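Local coordinates for alpha-L-rhamnosidase (Aspergillus terreus, PDB 6GSZ), which binds calcium ions and probably hydrolyses terminal non-reducing alpha-L-rhamnose residues in alpha-L-rhamnosides, at residues 482-496 / 537-551. Sequence-based numbering, arbitrary orientation.
Sequences NFIYDTAGFLRAWLK and QLYESFGDKVMLEEQ. With CA (calcium ion), chain K.
The ring of Phe542 lies between two carbons: CB of Ala488 sits over one face, 3.8 Å from the ring centroid in a CH-pi contact, and CB of its own neighbour Ser541 lies over the opposite face, toward its rim. At the edge, near the ring plane, comes OG1 of Thr487. The contact joins the turns of two helical hairpins, 471-484/488-503 and 530-542/545-562, in the six-hairpin (alpha/alpha)6 glycosidase domain. Helix 488-496 runs nearly antiparallel to helix 537-542 and at 19° to helix 545-551.

Beside the ring, Asn482 drops as a knob among Gln537, Leu538, Ser541 and Phe542. Its ND2 donates to Ser541 OG at 3.1 Å, with the hydroxyl in the amide plane, while its OD1 accepts from Thr487 OG1, which stands above the carbonyl plane. Both ends of the amide are thus engaged, which fixes its rotation. Leu538 answers as a knob from the other side, CD1 against CD1 of Leu491 at 3.8 Å and CD2 towards Leu495.

Asp486 divides its carboxylate: OD1 caps the following helix through Ala488 N, and OD2 binds the calcium ion at 2.3 Å, where three waters and atoms outside both segments complete the coordination.

Farther along, the guanidinium of Arg492 meets Glu550 side-on, the two flat groups only 20° apart. Arg492 gets there on a chain stretched from CG to NE, while its NH1 makes a second salt bridge, to Glu10. Arg492 NE donates to Glu550 OE2 and Arg492 NH2 to Glu550 OE1, each at 2.9 Å, a two-pronged salt bridge; a water donating to Arg492 O also donates to Glu550 OE2, 2.7 Å away, and accepts from Gln551 NE2.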
loop_
_atom_site.group_PDB
_atom_site.type_symbol
_atom_site.label_atom_id
_atom_site.label_comp_id
_atom_site.label_asym_id
_atom_site.label_seq_id
_atom_site.Cartn_x
_atom_site.Cartn_y
_atom_site.Cartn_z
ATOM N N ASN A 482 -3.044 4.599 -6.347
ATOM C CA ASN A 482 -2.555 5.912 -6.104
ATOM C C ASN A 482 -3.664 6.988 -6.171
ATOM O O ASN A 482 -3.437 8.138 -5.752
ATOM C CB ASN A 482 -1.505 6.313 -7.145
ATOM C CG ASN A 482 -0.253 5.474 -7.174
ATOM O OD1 ASN A 482 -0.054 4.610 -6.281
ATOM N ND2 ASN A 482 0.678 5.776 -8.079
ATOM N N PHE A 483 -4.836 6.605 -6.678
ATOM C CA PHE A 483 -5.994 7.461 -6.628
ATOM C C PHE A 483 -6.730 7.290 -5.290
ATOM O O PHE A 483 -7.230 8.262 -4.679
ATOM C CB PHE A 483 -6.928 7.103 -7.788
ATOM C CG PHE A 483 -8.140 7.982 -7.944
ATOM C CD1 PHE A 483 -9.309 7.731 -7.251
ATOM C CD2 PHE A 483 -8.139 9.044 -8.845
ATOM C CE1 PHE A 483 -10.447 8.517 -7.432
ATOM C CE2 PHE A 483 -9.291 9.798 -9.069
ATOM C CZ PHE A 483 -10.439 9.542 -8.352
ATOM N N ILE A 484 -6.830 6.040 -4.811
ATOM C CA ILE A 484 -7.655 5.784 -3.609
ATOM C C ILE A 484 -6.990 6.320 -2.332
ATOM O O ILE A 484 -7.675 6.884 -1.487
ATOM C CB ILE A 484 -8.010 4.293 -3.502
ATOM C CG1 ILE A 484 -8.745 3.808 -4.761
ATOM C CG2 ILE A 484 -8.799 4.007 -2.233
ATOM C CD1 ILE A 484 -9.081 2.361 -4.733
ATOM N N TYR A 485 -5.661 6.123 -2.231
ATOM C CA TYR A 485 -4.905 6.597 -1.079
ATOM C C TYR A 485 -3.623 7.269 -1.560
ATOM O O TYR A 485 -3.136 6.981 -2.646
ATOM C CB TYR A 485 -4.488 5.432 -0.171
ATOM C CG TYR A 485 -5.542 4.854 0.757
ATOM C CD1 TYR A 485 -5.770 5.419 2.008
ATOM C CD2 TYR A 485 -6.322 3.765 0.398
ATOM C CE1 TYR A 485 -6.722 4.896 2.875
ATOM C CE2 TYR A 485 -7.275 3.240 1.253
ATOM C CZ TYR A 485 -7.488 3.815 2.495
ATOM O OH TYR A 485 -8.434 3.307 3.363
ATOM N N ASP A 486 -3.070 8.148 -0.717
ATOM C CA ASP A 486 -1.767 8.743 -0.938
ATOM C C ASP A 486 -0.691 7.702 -0.589
ATOM O O ASP A 486 -0.336 7.487 0.580
ATOM C CB ASP A 486 -1.612 10.036 -0.154
ATOM C CG ASP A 486 -0.297 10.753 -0.425
ATOM O OD1 ASP A 486 0.677 10.103 -0.884
ATOM O OD2 ASP A 486 -0.314 12.016 -0.288
ATOM N N THR A 487 -0.253 6.993 -1.639
ATOM C CA THR A 487 0.701 5.904 -1.533
ATOM C C THR A 487 2.152 6.333 -1.714
ATOM O O THR A 487 3.032 5.467 -1.742
ATOM C CB THR A 487 0.425 4.914 -2.658
ATOM O OG1 THR A 487 0.469 5.689 -3.849
ATOM C CG2 THR A 487 -0.949 4.275 -2.538
ATOM N N ALA A 488 2.411 7.649 -1.842
ATOM C CA ALA A 488 3.721 8.079 -2.300
ATOM C C ALA A 488 4.856 7.605 -1.361
ATOM O O ALA A 488 5.854 7.044 -1.856
ATOM C CB ALA A 488 3.727 9.578 -2.505
ATOM N N GLY A 489 4.736 7.912 -0.071
ATOM C CA GLY A 489 5.802 7.503 0.865
ATOM C C GLY A 489 5.943 5.995 1.029
ATOM O O GLY A 489 7.078 5.457 1.067
ATOM N N PHE A 490 4.800 5.326 1.053
ATOM C CA PHE A 490 4.765 3.865 1.130
ATOM C C PHE A 490 5.543 3.255 -0.030
ATOM O O PHE A 490 6.356 2.362 0.137
ATOM C CB PHE A 490 3.307 3.435 1.160
ATOM C CG PHE A 490 3.021 1.966 1.169
ATOM C CD1 PHE A 490 3.092 1.222 0.018
ATOM C CD2 PHE A 490 2.702 1.303 2.344
ATOM C CE1 PHE A 490 2.782 -0.130 -0.011
ATOM C CE2 PHE A 490 2.369 -0.040 2.304
ATOM C CZ PHE A 490 2.442 -0.773 1.148
ATOM N N LEU A 491 5.255 3.709 -1.250
ATOM C CA LEU A 491 5.909 3.131 -2.436
ATOM C C LEU A 491 7.332 3.654 -2.591
ATOM O O LEU A 491 8.176 2.923 -3.117
ATOM C CB LEU A 491 5.065 3.374 -3.681
ATOM C CG LEU A 491 3.765 2.581 -3.728
ATOM C CD1 LEU A 491 2.921 3.053 -4.888
ATOM C CD2 LEU A 491 4.011 1.070 -3.795
ATOM N N ARG A 492 7.621 4.859 -2.065
ATOM C CA ARG A 492 8.991 5.307 -2.092
ATOM C C ARG A 492 9.918 4.294 -1.384
ATOM O O ARG A 492 11.016 3.954 -1.874
ATOM C CB ARG A 492 9.138 6.686 -1.455
ATOM C CG ARG A 492 10.505 7.321 -1.647
ATOM C CD ARG A 492 10.667 8.663 -0.959
ATOM N NE ARG A 492 11.857 9.324 -1.490
ATOM C CZ ARG A 492 12.109 10.623 -1.302
ATOM N NH1 ARG A 492 11.389 11.308 -0.402
ATOM N NH2 ARG A 492 13.039 11.242 -2.048
ATOM N N ALA A 493 9.483 3.891 -0.183
ATOM C CA ALA A 493 10.246 2.948 0.638
ATOM C C ALA A 493 10.381 1.593 -0.077
ATOM O O ALA A 493 11.494 1.004 -0.158
ATOM C CB ALA A 493 9.598 2.837 2.004
ATOM N N TRP A 494 9.258 1.094 -0.585
ATOM C CA TRP A 494 9.261 -0.200 -1.261
ATOM C C TRP A 494 10.242 -0.211 -2.433
ATOM O O TRP A 494 10.981 -1.174 -2.681
ATOM C CB TRP A 494 7.848 -0.608 -1.645
ATOM C CG TRP A 494 7.750 -1.972 -2.226
ATOM C CD1 TRP A 494 7.850 -3.153 -1.549
ATOM C CD2 TRP A 494 7.558 -2.332 -3.594
ATOM N NE1 TRP A 494 7.708 -4.208 -2.420
ATOM C CE2 TRP A 494 7.560 -3.741 -3.694
ATOM C CE3 TRP A 494 7.415 -1.589 -4.778
ATOM C CZ2 TRP A 494 7.405 -4.432 -4.897
ATOM C CZ3 TRP A 494 7.282 -2.265 -5.967
ATOM C CH2 TRP A 494 7.290 -3.662 -6.035
ATOM N N LEU A 495 10.206 0.880 -3.232
ATOM C CA LEU A 495 11.042 0.961 -4.402
ATOM C C LEU A 495 12.537 1.111 -4.082
ATOM O O LEU A 495 13.369 0.665 -4.893
ATOM C CB LEU A 495 10.552 2.066 -5.340
ATOM C CG LEU A 495 9.255 1.722 -6.099
ATOM C CD1 LEU A 495 8.622 2.974 -6.664
ATOM C CD2 LEU A 495 9.539 0.709 -7.199
ATOM N N LYS A 496 12.870 1.680 -2.901
ATOM C CA LYS A 496 14.265 1.641 -2.458
ATOM C C LYS A 496 14.754 0.188 -2.285
ATOM O O LYS A 496 15.849 -0.180 -2.699
ATOM C CB LYS A 496 14.418 2.399 -1.125
ATOM C CG LYS A 496 14.288 3.901 -1.291
ATOM C CD LYS A 496 14.374 4.622 0.044
ATOM C CE LYS A 496 14.355 6.115 -0.150
ATOM N NZ LYS A 496 14.315 6.814 1.157
ATOM N N GLN A 537 4.260 5.411 -12.980
ATOM C CA GLN A 537 2.947 5.727 -12.429
ATOM C C GLN A 537 3.051 6.654 -11.205
ATOM O O GLN A 537 2.146 7.476 -10.932
ATOM C CB GLN A 537 2.102 4.493 -12.179
ATOM C CG GLN A 537 0.708 4.790 -11.655
ATOM C CD GLN A 537 -0.133 5.584 -12.638
ATOM O OE1 GLN A 537 -0.408 5.098 -13.719
ATOM N NE2 GLN A 537 -0.591 6.758 -12.204
ATOM N N LEU A 538 4.064 6.406 -10.358
ATOM C CA LEU A 538 4.213 7.209 -9.183
ATOM C C LEU A 538 4.399 8.680 -9.586
ATOM O O LEU A 538 3.908 9.575 -8.896
ATOM C CB LEU A 538 5.376 6.659 -8.346
ATOM C CG LEU A 538 5.369 7.011 -6.883
ATOM C CD1 LEU A 538 4.137 6.457 -6.161
ATOM C CD2 LEU A 538 6.650 6.499 -6.258
ATOM N N TYR A 539 5.208 8.898 -10.638
ATOM C CA TYR A 539 5.432 10.261 -11.128
ATOM C C TYR A 539 4.149 10.870 -11.760
ATOM O O TYR A 539 3.804 12.004 -11.421
ATOM C CB TYR A 539 6.586 10.245 -12.119
ATOM C CG TYR A 539 6.924 11.613 -12.641
ATOM C CD1 TYR A 539 7.407 12.570 -11.778
ATOM C CD2 TYR A 539 6.760 11.978 -13.960
ATOM C CE1 TYR A 539 7.726 13.858 -12.183
ATOM C CE2 TYR A 539 7.135 13.237 -14.406
ATOM C CZ TYR A 539 7.607 14.194 -13.516
ATOM O OH TYR A 539 7.921 15.460 -13.914
ATOM N N GLU A 540 3.413 10.059 -12.520
ATOM C CA GLU A 540 2.142 10.518 -13.066
ATOM C C GLU A 540 1.224 10.992 -11.926
ATOM O O GLU A 540 0.553 12.040 -12.011
ATOM C CB GLU A 540 1.446 9.426 -13.848
ATOM C CG GLU A 540 2.137 9.106 -15.163
ATOM C CD GLU A 540 2.188 10.219 -16.184
ATOM O OE1 GLU A 540 1.094 10.645 -16.617
ATOM O OE2 GLU A 540 3.329 10.662 -16.485
ATOM N N SER A 541 1.229 10.234 -10.819
ATOM C CA SER A 541 0.277 10.520 -9.728
ATOM C C SER A 541 0.730 11.700 -8.848
ATOM O O SER A 541 -0.121 12.520 -8.414
ATOM C CB SER A 541 0.154 9.280 -8.859
ATOM O OG SER A 541 -0.483 8.239 -9.568
ATOM N N PHE A 542 2.039 11.768 -8.536
ATOM C CA PHE A 542 2.495 12.717 -7.471
ATOM C C PHE A 542 3.491 13.783 -7.957
ATOM O O PHE A 542 3.759 14.747 -7.258
ATOM C CB PHE A 542 3.011 11.956 -6.256
ATOM C CG PHE A 542 2.005 11.008 -5.666
ATOM C CD1 PHE A 542 0.883 11.459 -4.999
ATOM C CD2 PHE A 542 2.168 9.656 -5.835
ATOM C CE1 PHE A 542 -0.052 10.571 -4.495
ATOM C CE2 PHE A 542 1.222 8.757 -5.344
ATOM C CZ PHE A 542 0.117 9.208 -4.677
ATOM N N GLY A 543 4.019 13.610 -9.171
ATOM C CA GLY A 543 4.854 14.614 -9.799
ATOM C C GLY A 543 6.209 14.894 -9.178
ATOM O O GLY A 543 6.785 15.966 -9.366
ATOM N N ASP A 544 6.747 13.951 -8.386
ATOM C CA ASP A 544 7.956 14.197 -7.640
ATOM C C ASP A 544 9.206 13.886 -8.491
ATOM O O ASP A 544 9.522 12.706 -8.698
ATOM C CB ASP A 544 7.918 13.367 -6.363
ATOM C CG ASP A 544 9.096 13.655 -5.466
ATOM O OD1 ASP A 544 10.124 14.128 -5.941
ATOM O OD2 ASP A 544 9.005 13.272 -4.276
ATOM N N LYS A 545 9.901 14.923 -8.983
ATOM C CA LYS A 545 11.054 14.731 -9.861
ATOM C C LYS A 545 12.237 14.098 -9.106
ATOM O O LYS A 545 13.051 13.426 -9.709
ATOM C CB LYS A 545 11.436 16.058 -10.549
ATOM C CG LYS A 545 10.445 16.485 -11.623
ATOM C CD LYS A 545 10.995 17.332 -12.778
ATOM C CE LYS A 545 9.866 18.065 -13.466
ATOM N NZ LYS A 545 9.183 18.989 -12.532
ATOM N N VAL A 546 12.375 14.401 -7.810
ATOM C CA VAL A 546 13.465 13.839 -6.999
ATOM C C VAL A 546 13.307 12.318 -6.874
ATOM O O VAL A 546 14.277 11.567 -7.051
ATOM C CB VAL A 546 13.582 14.535 -5.630
ATOM C CG1 VAL A 546 14.594 13.822 -4.727
ATOM C CG2 VAL A 546 13.945 15.988 -5.824
ATOM N N MET A 547 12.082 11.890 -6.573
ATOM C CA MET A 547 11.823 10.489 -6.464
ATOM C C MET A 547 11.974 9.782 -7.829
ATOM O O MET A 547 12.478 8.658 -7.923
ATOM C CB MET A 547 10.455 10.286 -5.817
ATOM C CG MET A 547 10.123 8.880 -5.584
ATOM S SD MET A 547 8.791 8.665 -4.363
ATOM C CE MET A 547 7.445 9.560 -5.128
ATOM N N LEU A 548 11.564 10.467 -8.906
ATOM C CA LEU A 548 11.751 9.863 -10.246
ATOM C C LEU A 548 13.242 9.656 -10.537
ATOM O O LEU A 548 13.666 8.598 -11.009
ATOM C CB LEU A 548 11.096 10.740 -11.309
ATOM C CG LEU A 548 11.109 10.155 -12.718
ATOM C CD1 LEU A 548 10.330 8.873 -12.796
ATOM C CD2 LEU A 548 10.543 11.165 -13.719
ATOM N N GLU A 549 14.064 10.657 -10.190
ATOM C CA GLU A 549 15.511 10.520 -10.364
ATOM C C GLU A 549 16.072 9.371 -9.502
ATOM O O GLU A 549 16.895 8.609 -10.020
ATOM C CB GLU A 549 16.232 11.818 -10.016
ATOM C CG GLU A 549 17.718 11.784 -10.263
ATOM C CD GLU A 549 18.124 11.791 -11.719
ATOM O OE1 GLU A 549 17.544 12.594 -12.481
ATOM O OE2 GLU A 549 19.041 11.003 -12.077
ATOM N N GLU A 550 15.632 9.224 -8.239
ATOM C CA GLU A 550 16.199 8.114 -7.427
ATOM C C GLU A 550 15.786 6.753 -7.982
ATOM O O GLU A 550 16.530 5.766 -7.792
ATOM C CB GLU A 550 15.873 8.342 -5.958
ATOM C CG GLU A 550 14.559 7.848 -5.465
ATOM C CD GLU A 550 14.129 8.414 -4.115
ATOM O OE1 GLU A 550 14.593 9.552 -3.781
ATOM O OE2 GLU A 550 13.295 7.754 -3.443
ATOM N N GLN A 551 14.634 6.688 -8.650
ATOM C CA GLN A 551 14.094 5.444 -9.209
ATOM C C GLN A 551 14.613 5.159 -10.632
ATOM O O GLN A 551 14.356 4.085 -11.194
ATOM C CB GLN A 551 12.573 5.458 -9.112
ATOM C CG GLN A 551 12.118 5.388 -7.663
ATOM C CD GLN A 551 10.696 5.822 -7.406
ATOM O OE1 GLN A 551 9.903 5.999 -8.334
ATOM N NE2 GLN A 551 10.342 5.976 -6.134
HETATM CA CA CA K . 0.676 14.039 -0.553
HETATM O O HOH W 1 -3.141 9.455 -8.828
HETATM O O HOH W 2 2.289 12.554 -1.062
HETATM O O HOH W 3 12.329 5.286 -4.054
HETATM O O HOH W 4 -1.092 14.090 -2.290
HETATM O O HOH W 5 -0.551 16.074 -0.118
#